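Local atomic coordinates of Rab3 interacting molecule variant 2 (Drosophila melanogaster, PDB entry 4TS6), a protein that probably helps organise the presynaptic active zone and support neurotransmitter release, its C2A domain serving as a compact beta-sandwich module. Residues A[13-18]-A[124-129]; A[22-27]-A[80-85]; A[30-35]-A[71-76]; A[45-50]-A[97-102]; A[93-98]-A[112-117]. All blocks are in the same frame, centred on the assembly; numbering follows the deposited sequence. Where two conformers were deposited one is given.

In the fold
The five contacts build the two facing antiparallel sheets of a C2 beta sandwich. Strand 11-19 comes first in the chain, and contact 1 pairs it with strand 123-130, closing a loop in which the other four contacts nest. Contacts 2 and 3 join strands 24-33 and 74-81 at opposite ends, with contact 3 nested inside contact 2; together with contact 1 they belong to one sheet. Contact 4 pairs strand 46-53 with strand 93-100 in the second sheet and crosses both contacts 2 and 3 along the chain. Contact 5 closes the 93-100/108-116 hairpin after them, shares T97 and L98 with contact 4, and packs against contact 1 across the core.

Contact 1 (A[13-18]-A[124-129]); sequences QLKLGY and DEAEWY
In this C2 beta sandwich the first and last strands lie side by side and antiparallel in one sheet, and Q13 stacks on W128 where they meet. L14 and E127 form the hydrogen-bonded pair, L14 N giving to E127 O at 3.0 Å and E127 N to L14 O at 2.9 Å. On the Q13 side, CG stands opposite the backbone N (chi1 -179°) and the chain runs out straight, which lays its amide over the indole with the planes 28° apart. Q13 CB sits 3.6 Å from the centroid of the six-membered W128 ring, a CH-pi contact almost on the ring normal. An alanine here removes the amide layer over the NE1-CE2-CZ2 side of the indole, and the W128 ring would probably be freer to turn. Farther along, K15 uses its flexible chain twice: CG rests 3.5 Å from A126 CA, while NZ makes a long salt bridge to D124 OD2 at 3.9 Å. G17, with no side chain, leaves room for the D124 carboxylate. L14 turns its apolar branch inward against Y129, whose hydroxyl bonds H120; a water bridges Y129 OH, at 2.9 Å, to L14 O.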
# COMPACT_ATOMS: atom_id res chain seq x y z
N GLN A 13 -2.32 -4.85 -6.05
CA GLN A 13 -1.30 -4.91 -7.11
C GLN A 13 -0.32 -3.77 -6.88
O GLN A 13 -0.71 -2.60 -6.88
CB GLN A 13 -1.93 -4.78 -8.49
CG GLN A 13 -0.92 -4.86 -9.65
CD GLN A 13 -1.59 -4.85 -11.00
OE1 GLN A 13 -2.51 -4.07 -11.25
NE2 GLN A 13 -1.14 -5.72 -11.89
N LEU A 14 0.95 -4.10 -6.68
CA LEU A 14 1.98 -3.12 -6.31
C LEU A 14 3.16 -3.24 -7.25
O LEU A 14 3.47 -4.34 -7.69
CB LEU A 14 2.53 -3.43 -4.92
CG LEU A 14 1.75 -3.23 -3.64
CD1 LEU A 14 2.57 -3.73 -2.46
CD2 LEU A 14 1.44 -1.76 -3.46
N LYS A 15 3.83 -2.12 -7.54
CA LYS A 15 5.13 -2.14 -8.22
C LYS A 15 6.14 -1.52 -7.29
O LYS A 15 5.90 -0.46 -6.72
CB LYS A 15 5.09 -1.35 -9.53
CG LYS A 15 4.07 -1.85 -10.53
CD LYS A 15 3.85 -0.83 -11.65
CE LYS A 15 5.06 -0.68 -12.54
NZ LYS A 15 4.93 0.45 -13.51
N LEU A 16 7.28 -2.18 -7.10
CA LEU A 16 8.34 -1.65 -6.26
C LEU A 16 9.61 -1.55 -7.08
O LEU A 16 10.04 -2.54 -7.66
CB LEU A 16 8.59 -2.56 -5.06
CG LEU A 16 7.45 -2.75 -4.06
CD1 LEU A 16 7.98 -3.48 -2.85
CD2 LEU A 16 6.85 -1.42 -3.66
N GLY A 17 10.19 -0.35 -7.15
CA GLY A 17 11.45 -0.15 -7.85
C GLY A 17 12.46 0.52 -6.93
O GLY A 17 12.08 1.21 -5.99
N TYR A 18 13.74 0.30 -7.18
CA TYR A 18 14.75 1.07 -6.47
C TYR A 18 15.70 1.69 -7.48
O TYR A 18 16.27 0.98 -8.30
CB TYR A 18 15.53 0.23 -5.46
CG TYR A 18 16.66 1.04 -4.86
CD1 TYR A 18 16.41 2.00 -3.88
CD2 TYR A 18 17.96 0.90 -5.31
CE1 TYR A 18 17.43 2.77 -3.36
CE2 TYR A 18 18.98 1.66 -4.80
CZ TYR A 18 18.71 2.60 -3.83
OH TYR A 18 19.73 3.37 -3.32
N ASP A 124 10.40 -2.96 -10.33
CA ASP A 124 9.22 -2.26 -10.85
C ASP A 124 8.25 -3.16 -11.62
O ASP A 124 7.44 -2.67 -12.41
CB ASP A 124 9.60 -1.02 -11.66
CG ASP A 124 8.84 0.22 -11.21
OD1 ASP A 124 8.55 0.32 -10.00
OD2 ASP A 124 8.51 1.09 -12.06
N GLU A 125 8.35 -4.46 -11.39
CA GLU A 125 7.40 -5.42 -11.96
C GLU A 125 6.13 -5.28 -11.14
O GLU A 125 6.20 -5.20 -9.92
CB GLU A 125 7.96 -6.84 -11.84
CG GLU A 125 7.16 -7.96 -12.53
CD GLU A 125 7.90 -9.30 -12.57
OE1 GLU A 125 8.72 -9.58 -11.66
OE2 GLU A 125 7.68 -10.08 -13.52
N ALA A 126 4.97 -5.24 -11.80
CA ALA A 126 3.69 -5.30 -11.09
C ALA A 126 3.52 -6.70 -10.52
O ALA A 126 3.73 -7.69 -11.21
CB ALA A 126 2.56 -4.97 -12.02
N GLU A 127 3.17 -6.79 -9.24
CA GLU A 127 2.96 -8.08 -8.59
C GLU A 127 1.69 -8.03 -7.75
O GLU A 127 1.28 -6.96 -7.33
CB GLU A 127 4.15 -8.40 -7.68
CG GLU A 127 5.47 -8.59 -8.41
CD GLU A 127 6.57 -9.07 -7.47
OE1 GLU A 127 6.27 -9.28 -6.27
OE2 GLU A 127 7.72 -9.24 -7.93
N TRP A 128 1.07 -9.18 -7.51
CA TRP A 128 -0.13 -9.24 -6.70
C TRP A 128 0.13 -9.83 -5.32
O TRP A 128 0.80 -10.86 -5.20
CB TRP A 128 -1.21 -10.05 -7.40
CG TRP A 128 -1.77 -9.38 -8.61
CD1 TRP A 128 -1.32 -9.50 -9.90
CD2 TRP A 128 -2.91 -8.52 -8.65
NE1 TRP A 128 -2.11 -8.74 -10.74
CE2 TRP A 128 -3.10 -8.14 -10.00
CE3 TRP A 128 -3.79 -8.02 -7.68
CZ2 TRP A 128 -4.12 -7.28 -10.40
CZ3 TRP A 128 -4.82 -7.17 -8.08
CH2 TRP A 128 -4.97 -6.81 -9.42
N TYR A 129 -0.41 -9.19 -4.29
CA TYR A 129 -0.20 -9.64 -2.93
C TYR A 129 -1.53 -9.84 -2.22
O TYR A 129 -2.40 -8.97 -2.25
CB TYR A 129 0.61 -8.60 -2.16
CG TYR A 129 1.99 -8.38 -2.73
CD1 TYR A 129 2.21 -7.47 -3.75
CD2 TYR A 129 3.08 -9.09 -2.24
CE1 TYR A 129 3.48 -7.27 -4.27
CE2 TYR A 129 4.34 -8.89 -2.75
CZ TYR A 129 4.54 -7.98 -3.76
OH TYR A 129 5.80 -7.80 -4.26
O HOH W 1 6.03 -5.64 -6.21
O HOH W 2 6.92 1.67 -8.75

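Contact 2 (A[22-27]-A[80-85])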
# COMPACT_ATOMS: atom_id res chain seq x y z
N THR A 22 19.29 7.97 -7.83
CA THR A 22 18.65 9.04 -7.07
C THR A 22 18.45 8.66 -5.60
O THR A 22 17.91 9.45 -4.82
CB THR A 22 17.27 9.40 -7.64
OG1 THR A 22 16.44 8.23 -7.64
CG2 THR A 22 17.41 9.92 -9.06
N LEU A 23 18.88 7.45 -5.24
CA LEU A 23 18.70 6.89 -3.88
C LEU A 23 17.24 6.89 -3.45
O LEU A 23 16.91 7.32 -2.34
CB LEU A 23 19.52 7.66 -2.85
CG LEU A 23 21.01 7.87 -3.16
CD1 LEU A 23 21.66 8.70 -2.06
CD2 LEU A 23 21.74 6.53 -3.37
N GLN A 24 16.37 6.38 -4.33
CA GLN A 24 14.93 6.42 -4.06
C GLN A 24 14.31 5.05 -4.16
O GLN A 24 14.61 4.29 -5.09
CB GLN A 24 14.24 7.36 -5.04
CG GLN A 24 14.61 8.84 -4.82
CD GLN A 24 14.00 9.74 -5.88
OE1 GLN A 24 13.86 9.35 -7.04
NE2 GLN A 24 13.65 10.95 -5.49
N LEU A 25 13.47 4.73 -3.19
CA LEU A 25 12.61 3.56 -3.29
C LEU A 25 11.33 4.07 -3.93
O LEU A 25 10.76 5.05 -3.46
CB LEU A 25 12.30 3.01 -1.89
CG LEU A 25 11.26 1.88 -1.85
CD1 LEU A 25 11.82 0.68 -2.58
CD2 LEU A 25 10.90 1.51 -0.41
N ILE A 26 10.88 3.44 -5.01
CA ILE A 26 9.68 3.90 -5.71
C ILE A 26 8.56 2.87 -5.56
O ILE A 26 8.74 1.69 -5.86
CB ILE A 26 9.97 4.18 -7.19
CG1 ILE A 26 11.09 5.22 -7.33
CG2 ILE A 26 8.71 4.67 -7.90
CD1 ILE A 26 11.76 5.23 -8.69
N VAL A 27 7.41 3.33 -5.06
CA VAL A 27 6.29 2.45 -4.72
C VAL A 27 5.06 2.89 -5.48
O VAL A 27 4.61 4.03 -5.35
CB VAL A 27 5.99 2.53 -3.20
CG1 VAL A 27 4.84 1.58 -2.82
CG2 VAL A 27 7.22 2.18 -2.40
N VAL A 80 7.38 8.13 -3.40
CA VAL A 80 8.83 8.03 -3.44
C VAL A 80 9.40 8.20 -2.04
O VAL A 80 8.97 9.08 -1.29
CB VAL A 80 9.44 9.10 -4.39
CG1 VAL A 80 10.95 9.07 -4.33
CG2 VAL A 80 8.97 8.86 -5.81
N TYR A 81 10.34 7.33 -1.66
CA TYR A 81 11.07 7.46 -0.41
C TYR A 81 12.52 7.75 -0.74
O TYR A 81 13.15 6.95 -1.43
CB TYR A 81 10.99 6.17 0.40
CG TYR A 81 9.63 5.92 1.00
CD1 TYR A 81 9.24 6.59 2.15
CD2 TYR A 81 8.74 5.02 0.43
CE1 TYR A 81 7.99 6.38 2.72
CE2 TYR A 81 7.48 4.80 1.00
CZ TYR A 81 7.11 5.49 2.14
OH TYR A 81 5.88 5.28 2.72
N SER A 82 13.05 8.86 -0.25
CA SER A 82 14.37 9.34 -0.66
C SER A 82 15.46 9.09 0.38
O SER A 82 15.18 8.69 1.51
CB SER A 82 14.29 10.84 -0.96
OG SER A 82 13.28 11.10 -1.91
N GLY A 83 16.71 9.31 -0.01
CA GLY A 83 17.83 9.20 0.92
C GLY A 83 18.15 7.77 1.35
O GLY A 83 18.57 7.54 2.49
N LEU A 84 18.01 6.82 0.42
CA LEU A 84 18.19 5.40 0.74
C LEU A 84 19.18 4.69 -0.19
O LEU A 84 18.99 4.70 -1.40
CB LEU A 84 16.83 4.69 0.66
CG LEU A 84 15.81 5.15 1.69
CD1 LEU A 84 14.39 4.70 1.33
CD2 LEU A 84 16.20 4.64 3.07
N ARG A 85 20.22 4.07 0.37
CA ARG A 85 21.02 3.14 -0.42
C ARG A 85 20.24 1.84 -0.45
O ARG A 85 19.42 1.60 0.43
CB ARG A 85 22.40 2.87 0.22
CG ARG A 85 23.29 4.09 0.36
CD ARG A 85 24.53 3.77 1.19
NE ARG A 85 24.15 3.30 2.52
CZ ARG A 85 25.01 2.87 3.44
NH1 ARG A 85 26.31 2.84 3.17
NH2 ARG A 85 24.56 2.44 4.61
O HOH W 3 17.46 10.68 -2.45
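The carbonyl oxygen of Y81 is met by two neighbouring groups of the opposite strand: L25 N donates to Y81 O at 2.9 Å in the carbonyl plane, and Q24 CA lies 3.2 Å from Y81 O in a C-H...O contact. L25 O returns the bond, accepting Y81 N at 2.9 Å in an almost straight line (174°), so L25 and Y81 form an antiparallel hydrogen-bonded pair. One step outward the pairing changes character. L23 and Q24 face D19 in a G1 beta bulge, and L23 O takes L84 N at 3.0 Å as segment 80-85 turns through G83, whose positive phi suits glycine. A water bridges the turn, donating to T22 O and accepting from G83 N.

Side chains divide between two faces. L25 and Y81 face the core, with L25 CB 4.1 Å from Y81 CB. V27 CG2 lies at the edge of the Y81 ring; the Y81 hydroxyl reaches S60 O. On the outer face Q24 lays its extended chain across V80, CD lying 3.5 Å from V80 CG1, while Q24 OE1 accepts T22 OG1 at 2.9 Å. An apolar stem with a polar end suits this partly exposed place. The chemistry implies that main-chain bonds set the register, while L25, Y81 and V27 fill the inner side and the outer one mixes apolar V80 and I26 with the polar end of Q24.

Contact 3 (A[30-35]-A[71-76]); sequences VCATGL and CEPRWG
W75 lays its indole along the backbone of the neighbouring strand, CZ3 standing 3.7 Å from C31 C and CH2 3.9 Å from A32 CB. P73 CB covers one face of the same ring, 3.6 Å above its plane. A32 is small enough to fit here, its CB also touching P73 CG at 3.7 Å, and L35 CD1 touches P73 CD at 3.7 Å. Replacing the tryptophan with an alanine would probably open a gap beneath P73 and leave the A32 methyl without one of its apolar neighbours. On the other side of the sheet R74, bent at chi3 (59°), swings its guanidinium back so that C31 CB lies over one face. Two donors grip V30 O from the same side of its plane, W75 N at 2.9 Å and G76 N at 3.0 Å, while A32 N bonds P73 O at 2.9 Å. The positive phi at G76 favours glycine. Two successive N-H groups sharing one carbonyl fit a beta bulge, here where an outer strand joins the C2 sandwich.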
# COMPACT_ATOMS: atom_id res chain seq x y z
N VAL A 30 -1.16 0.21 -7.74
CA VAL A 30 -1.92 0.25 -8.98
C VAL A 30 -3.40 0.18 -8.68
O VAL A 30 -4.16 1.11 -8.98
CB VAL A 30 -1.52 -0.90 -9.90
CG1 VAL A 30 -2.28 -0.83 -11.22
CG2 VAL A 30 -0.02 -0.86 -10.14
N CYS A 31 -3.81 -0.92 -8.05
CA CYS A 31 -5.22 -1.16 -7.77
C CYS A 31 -5.34 -2.26 -6.74
O CYS A 31 -4.33 -2.85 -6.33
CB CYS A 31 -5.95 -1.59 -9.04
SG CYS A 31 -5.54 -3.27 -9.58
N ALA A 32 -6.57 -2.54 -6.34
CA ALA A 32 -6.87 -3.69 -5.49
C ALA A 32 -8.10 -4.32 -6.08
O ALA A 32 -8.86 -3.65 -6.77
CB ALA A 32 -7.14 -3.24 -4.06
N THR A 33 -8.31 -5.60 -5.81
CA THR A 33 -9.43 -6.31 -6.40
C THR A 33 -9.99 -7.32 -5.40
O THR A 33 -9.26 -7.77 -4.52
CB THR A 33 -9.00 -7.02 -7.72
OG1 THR A 33 -10.16 -7.41 -8.46
CG2 THR A 33 -8.18 -8.26 -7.43
N GLY A 34 -11.26 -7.68 -5.54
CA GLY A 34 -11.84 -8.75 -4.75
C GLY A 34 -12.13 -8.41 -3.30
O GLY A 34 -12.29 -9.29 -2.46
N LEU A 35 -12.19 -7.12 -2.99
CA LEU A 35 -12.53 -6.72 -1.63
C LEU A 35 -13.96 -7.12 -1.29
O LEU A 35 -14.82 -7.20 -2.17
CB LEU A 35 -12.36 -5.21 -1.46
CG LEU A 35 -11.02 -4.65 -1.92
CD1 LEU A 35 -10.97 -3.17 -1.64
CD2 LEU A 35 -9.84 -5.37 -1.27
N CYS A 71 -15.45 -2.32 -4.92
CA CYS A 71 -14.62 -3.41 -4.40
C CYS A 71 -13.38 -3.61 -5.26
O CYS A 71 -12.59 -4.51 -5.02
CB CYS A 71 -15.41 -4.71 -4.35
SG CYS A 71 -16.94 -4.57 -3.44
N GLU A 72 -13.24 -2.75 -6.28
CA GLU A 72 -12.10 -2.83 -7.20
C GLU A 72 -11.47 -1.45 -7.38
O GLU A 72 -11.47 -0.91 -8.48
CB GLU A 72 -12.58 -3.35 -8.56
CG GLU A 72 -13.58 -4.50 -8.48
CD GLU A 72 -12.91 -5.84 -8.27
OE1 GLU A 72 -11.77 -6.00 -8.73
OE2 GLU A 72 -13.54 -6.74 -7.66
N PRO A 73 -10.92 -0.88 -6.30
CA PRO A 73 -10.36 0.48 -6.41
C PRO A 73 -9.13 0.54 -7.30
O PRO A 73 -8.28 -0.35 -7.23
CB PRO A 73 -9.95 0.81 -4.97
CG PRO A 73 -9.63 -0.56 -4.35
CD PRO A 73 -10.68 -1.47 -4.96
N ARG A 74 -9.02 1.57 -8.13
CA ARG A 74 -7.79 1.82 -8.88
C ARG A 74 -7.23 3.19 -8.51
O ARG A 74 -7.96 4.19 -8.53
CB ARG A 74 -8.04 1.74 -10.40
CG ARG A 74 -8.73 0.45 -10.84
CD ARG A 74 -8.84 0.33 -12.36
NE ARG A 74 -7.53 0.37 -13.01
CZ ARG A 74 -6.77 -0.71 -13.21
NH1 ARG A 74 -7.20 -1.90 -12.83
NH2 ARG A 74 -5.59 -0.59 -13.80
N TRP A 75 -5.96 3.24 -8.15
CA TRP A 75 -5.34 4.51 -7.77
C TRP A 75 -4.29 4.98 -8.78
O TRP A 75 -4.22 6.17 -9.09
CB TRP A 75 -4.72 4.42 -6.37
CG TRP A 75 -5.67 4.00 -5.28
CD1 TRP A 75 -6.62 4.77 -4.65
CD2 TRP A 75 -5.75 2.70 -4.68
NE1 TRP A 75 -7.28 4.01 -3.70
CE2 TRP A 75 -6.76 2.74 -3.70
CE3 TRP A 75 -5.05 1.50 -4.88
CZ2 TRP A 75 -7.09 1.62 -2.92
CZ3 TRP A 75 -5.38 0.39 -4.11
CH2 TRP A 75 -6.40 0.46 -3.14
N GLY A 76 -3.49 4.04 -9.29
CA GLY A 76 -2.37 4.39 -10.14
C GLY A 76 -1.44 5.40 -9.50
O GLY A 76 -0.94 6.31 -10.16

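Contact 4 (A[45-50]-A[97-102]); sequences NPYAKV and TLWDYV
In the second sheet of the C2 sandwich, Y47 and W99 bond both ways through the main chain, W99 N reaching Y47 O at 2.9 Å, and so do K49 and T97, with K49 N to T97 O at 2.8 Å.

Aromatic contacts gather on the face of Y47 and W99. Y47 CG is wedged between its backbone N and carbonyl carbon (chi1 63°), which tips the ring over W99: W99 CB lies 3.7 Å from the ring centroid, though the rings, slid apart, barely overlap. Y101 CB meets the ring's edge, and the Y47 hydroxyl bonds N107. Flexible K49 bends to set NZ 4.8 Å from the centroid of the W99 five-membered ring, a cation-pi contact over its face. On the other face A48 CB packs on L98 CD1, small alanine making room.

At the strand ends, D100 OD2 salt-bridges R38, N45 ND2 gives to Y101 O while N45 OD1 accepts from T69 N, and N45 N bonds D100 OD1 at 2.7 Å and 176°.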
# COMPACT_ATOMS: atom_id res chain seq x y z
N ASN A 45 -15.20 2.27 0.44
CA ASN A 45 -14.56 3.46 -0.09
C ASN A 45 -13.10 3.38 0.30
O ASN A 45 -12.67 4.03 1.26
CB ASN A 45 -15.17 4.73 0.52
CG ASN A 45 -16.67 4.79 0.35
OD1 ASN A 45 -17.17 4.81 -0.77
ND2 ASN A 45 -17.39 4.84 1.47
N PRO A 46 -12.34 2.59 -0.46
CA PRO A 46 -10.97 2.20 -0.13
C PRO A 46 -9.90 3.26 -0.39
O PRO A 46 -9.94 3.94 -1.41
CB PRO A 46 -10.72 0.98 -1.06
CG PRO A 46 -12.05 0.64 -1.69
CD PRO A 46 -12.82 1.93 -1.68
N TYR A 47 -8.96 3.39 0.54
CA TYR A 47 -7.72 4.14 0.33
C TYR A 47 -6.64 3.36 1.02
O TYR A 47 -6.93 2.48 1.84
CB TYR A 47 -7.77 5.56 0.92
CG TYR A 47 -7.94 5.62 2.43
CD1 TYR A 47 -9.20 5.56 3.00
CD2 TYR A 47 -6.84 5.75 3.27
CE1 TYR A 47 -9.36 5.64 4.40
CE2 TYR A 47 -6.99 5.82 4.65
CZ TYR A 47 -8.25 5.77 5.21
OH TYR A 47 -8.38 5.85 6.59
N ALA A 48 -5.39 3.68 0.70
CA ALA A 48 -4.29 2.94 1.28
C ALA A 48 -3.35 3.87 1.99
O ALA A 48 -3.19 5.03 1.62
CB ALA A 48 -3.55 2.15 0.20
N LYS A 49 -2.74 3.37 3.06
CA LYS A 49 -1.71 4.10 3.73
C LYS A 49 -0.43 3.29 3.59
O LYS A 49 -0.47 2.07 3.63
CB LYS A 49 -2.07 4.28 5.22
CG LYS A 49 -2.21 5.72 5.64
CD LYS A 49 -3.40 5.95 6.57
CE LYS A 49 -3.18 5.43 7.98
NZ LYS A 49 -4.22 5.97 8.93
N VAL A 50 0.70 3.97 3.43
CA VAL A 50 1.97 3.25 3.28
C VAL A 50 2.96 3.85 4.26
O VAL A 50 3.03 5.07 4.40
CB VAL A 50 2.55 3.43 1.87
CG1 VAL A 50 3.82 2.59 1.69
CG2 VAL A 50 1.51 3.06 0.83
N THR A 97 -1.41 -0.59 4.10
CA THR A 97 -2.65 -0.97 4.76
C THR A 97 -3.83 -0.37 4.01
O THR A 97 -3.83 0.82 3.70
CB THR A 97 -2.67 -0.48 6.21
OG1 THR A 97 -1.49 -0.94 6.89
CG2 THR A 97 -3.89 -1.01 6.91
N LEU A 98 -4.84 -1.20 3.73
CA LEU A 98 -6.08 -0.72 3.11
C LEU A 98 -7.12 -0.42 4.17
O LEU A 98 -7.31 -1.20 5.10
CB LEU A 98 -6.65 -1.76 2.14
CG LEU A 98 -6.34 -1.56 0.66
CD1 LEU A 98 -4.86 -1.43 0.48
CD2 LEU A 98 -6.86 -2.71 -0.19
N TRP A 99 -7.83 0.69 3.97
CA TRP A 99 -8.82 1.20 4.91
C TRP A 99 -10.09 1.54 4.16
O TRP A 99 -10.03 1.92 2.99
CB TRP A 99 -8.27 2.46 5.54
CG TRP A 99 -7.03 2.21 6.34
CD1 TRP A 99 -5.73 2.31 5.91
CD2 TRP A 99 -6.98 1.81 7.71
NE1 TRP A 99 -4.88 1.99 6.95
CE2 TRP A 99 -5.62 1.67 8.06
CE3 TRP A 99 -7.96 1.56 8.68
CZ2 TRP A 99 -5.22 1.30 9.35
CZ3 TRP A 99 -7.55 1.18 9.95
CH2 TRP A 99 -6.20 1.05 10.27
N ASP A 100 -11.23 1.42 4.84
CA ASP A 100 -12.53 1.70 4.24
C ASP A 100 -12.93 3.03 4.82
O ASP A 100 -13.12 3.15 6.02
CB ASP A 100 -13.52 0.61 4.63
CG ASP A 100 -14.88 0.80 3.99
OD1 ASP A 100 -15.03 1.66 3.09
OD2 ASP A 100 -15.83 0.07 4.37
N TYR A 101 -12.98 4.07 3.98
CA TYR A 101 -13.35 5.39 4.47
C TYR A 101 -14.81 5.44 4.90
O TYR A 101 -15.73 5.19 4.10
CB TYR A 101 -13.04 6.45 3.42
CG TYR A 101 -13.62 7.81 3.74
CD1 TYR A 101 -13.06 8.61 4.72
CD2 TYR A 101 -14.70 8.30 3.03
CE1 TYR A 101 -13.59 9.87 5.01
CE2 TYR A 101 -15.23 9.54 3.30
CZ TYR A 101 -14.67 10.32 4.29
OH TYR A 101 -15.20 11.56 4.56
N VAL A 102 -15.02 5.73 6.18
CA VAL A 102 -16.35 5.87 6.76
C VAL A 102 -16.53 7.35 7.09
O VAL A 102 -15.76 7.91 7.85
CB VAL A 102 -16.49 5.01 8.04
CG1 VAL A 102 -17.86 5.22 8.66
CG2 VAL A 102 -16.25 3.52 7.70

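Contact 5 (A[93-98]-A[112-117]); sequences LLEVTL and EVVIDL
With CG opposite its carbonyl carbon (chi1 -62°), L93 leans across to the neighbouring strand and sets CD2 3.7 Å from D116 CA, while CD1 meets V114 CG1 at 4.0 Å. V114, whose CG1 stands opposite its own N (chi1 -179°), splits its two methyls between partners: CG1 takes L93, and CG2 lies 4.1 Å from E95 CG, the two side chains alongside and pointing the same way. A branched valine suits this face, since it spreads over two aliphatic stems. E95 OE1 and E112 OE2 are 4.6 Å apart, and their repulsion is probably eased by the salt bridge from E95 to R56.

Four backbone bonds join these two segments of the hairpin. L94 and I115 bond both ways, I115 N to L94 O being 2.8 Å, and V96 and V113 do likewise, with V113 N to V96 O at 2.8 Å. These four residues turn their apolar side chains to the buried face, where L94 CB meets L117 CD2 at 4.3 Å.

From that face the hairpin packs on the other sheet: L94 and I115 touch L16 of strand 11-19, and L94 and V96 touch V27 and L29 of strand 24-33, while strand 46-53 flanks 93-98 in its own sheet.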
# COMPACT_ATOMS: atom_id res chain seq x y z
N LEU A 93 10.67 -2.51 6.53
CA LEU A 93 9.47 -3.15 6.02
C LEU A 93 8.62 -2.11 5.32
O LEU A 93 8.47 -1.01 5.83
CB LEU A 93 8.65 -3.76 7.16
CG LEU A 93 9.29 -4.87 7.98
CD1 LEU A 93 8.33 -5.34 9.06
CD2 LEU A 93 9.67 -6.02 7.09
N LEU A 94 8.08 -2.44 4.16
CA LEU A 94 7.07 -1.56 3.56
C LEU A 94 5.71 -2.08 4.00
O LEU A 94 5.36 -3.23 3.72
CB LEU A 94 7.16 -1.58 2.03
CG LEU A 94 6.33 -0.50 1.32
CD1 LEU A 94 6.99 0.84 1.52
CD2 LEU A 94 6.17 -0.81 -0.16
N GLU A 95 4.96 -1.26 4.72
CA GLU A 95 3.68 -1.69 5.30
C GLU A 95 2.59 -0.92 4.57
O GLU A 95 2.50 0.30 4.69
CB GLU A 95 3.63 -1.36 6.80
CG GLU A 95 2.39 -1.90 7.54
CD GLU A 95 2.17 -1.22 8.89
OE1 GLU A 95 2.31 -1.89 9.95
OE2 GLU A 95 1.83 -0.01 8.88
N VAL A 96 1.79 -1.64 3.78
CA VAL A 96 0.71 -1.03 3.02
C VAL A 96 -0.59 -1.52 3.64
O VAL A 96 -0.85 -2.72 3.70
CB VAL A 96 0.74 -1.46 1.54
CG1 VAL A 96 -0.41 -0.77 0.77
CG2 VAL A 96 2.10 -1.14 0.89
N THR A 97 -1.41 -0.59 4.10
CA THR A 97 -2.65 -0.97 4.76
C THR A 97 -3.83 -0.37 4.01
O THR A 97 -3.83 0.82 3.70
CB THR A 97 -2.67 -0.48 6.21
OG1 THR A 97 -1.49 -0.94 6.89
CG2 THR A 97 -3.89 -1.01 6.91
N LEU A 98 -4.84 -1.20 3.73
CA LEU A 98 -6.08 -0.72 3.11
C LEU A 98 -7.12 -0.42 4.17
O LEU A 98 -7.31 -1.20 5.10
CB LEU A 98 -6.65 -1.76 2.14
CG LEU A 98 -6.34 -1.56 0.66
CD1 LEU A 98 -4.86 -1.43 0.48
CD2 LEU A 98 -6.86 -2.71 -0.19
N GLU A 112 -3.79 -5.77 4.89
CA GLU A 112 -2.47 -5.19 4.80
C GLU A 112 -1.57 -6.10 3.98
O GLU A 112 -1.83 -7.30 3.85
CB GLU A 112 -1.85 -5.02 6.21
CG GLU A 112 -1.57 -6.37 6.89
CD GLU A 112 -0.76 -6.24 8.16
OE1 GLU A 112 -0.22 -7.28 8.63
OE2 GLU A 112 -0.68 -5.12 8.70
N VAL A 113 -0.54 -5.50 3.39
CA VAL A 113 0.51 -6.23 2.71
C VAL A 113 1.78 -5.68 3.30
O VAL A 113 1.98 -4.46 3.32
CB VAL A 113 0.47 -6.00 1.19
CG1 VAL A 113 1.73 -6.55 0.52
CG2 VAL A 113 -0.77 -6.65 0.57
N VAL A 114 2.61 -6.56 3.84
CA VAL A 114 3.86 -6.11 4.44
C VAL A 114 5.01 -6.74 3.68
O VAL A 114 5.08 -7.96 3.52
CB VAL A 114 3.94 -6.48 5.93
CG1 VAL A 114 5.25 -5.97 6.52
CG2 VAL A 114 2.79 -5.85 6.68
N ILE A 115 5.90 -5.90 3.17
CA ILE A 115 7.00 -6.42 2.36
C ILE A 115 8.33 -6.33 3.08
O ILE A 115 8.70 -5.27 3.56
CB ILE A 115 7.03 -5.73 0.98
CG1 ILE A 115 5.78 -6.17 0.18
CG2 ILE A 115 8.29 -6.11 0.23
CD1 ILE A 115 5.54 -5.38 -1.09
N ASP A 116 9.03 -7.46 3.17
CA ASP A 116 10.38 -7.52 3.74
C ASP A 116 11.36 -7.12 2.63
O ASP A 116 11.73 -7.95 1.80
CB ASP A 116 10.68 -8.93 4.26
CG ASP A 116 11.86 -8.97 5.24
OD1 ASP A 116 12.73 -8.07 5.21
OD2 ASP A 116 11.92 -9.93 6.05
N LEU A 117 11.78 -5.86 2.61
CA LEU A 117 12.50 -5.32 1.46
C LEU A 117 13.85 -5.98 1.25
O LEU A 117 14.38 -5.97 0.15
CB LEU A 117 12.66 -3.81 1.59
CG LEU A 117 11.33 -3.07 1.58
CD1 LEU A 117 11.51 -1.65 2.06
CD2 LEU A 117 10.77 -3.09 0.18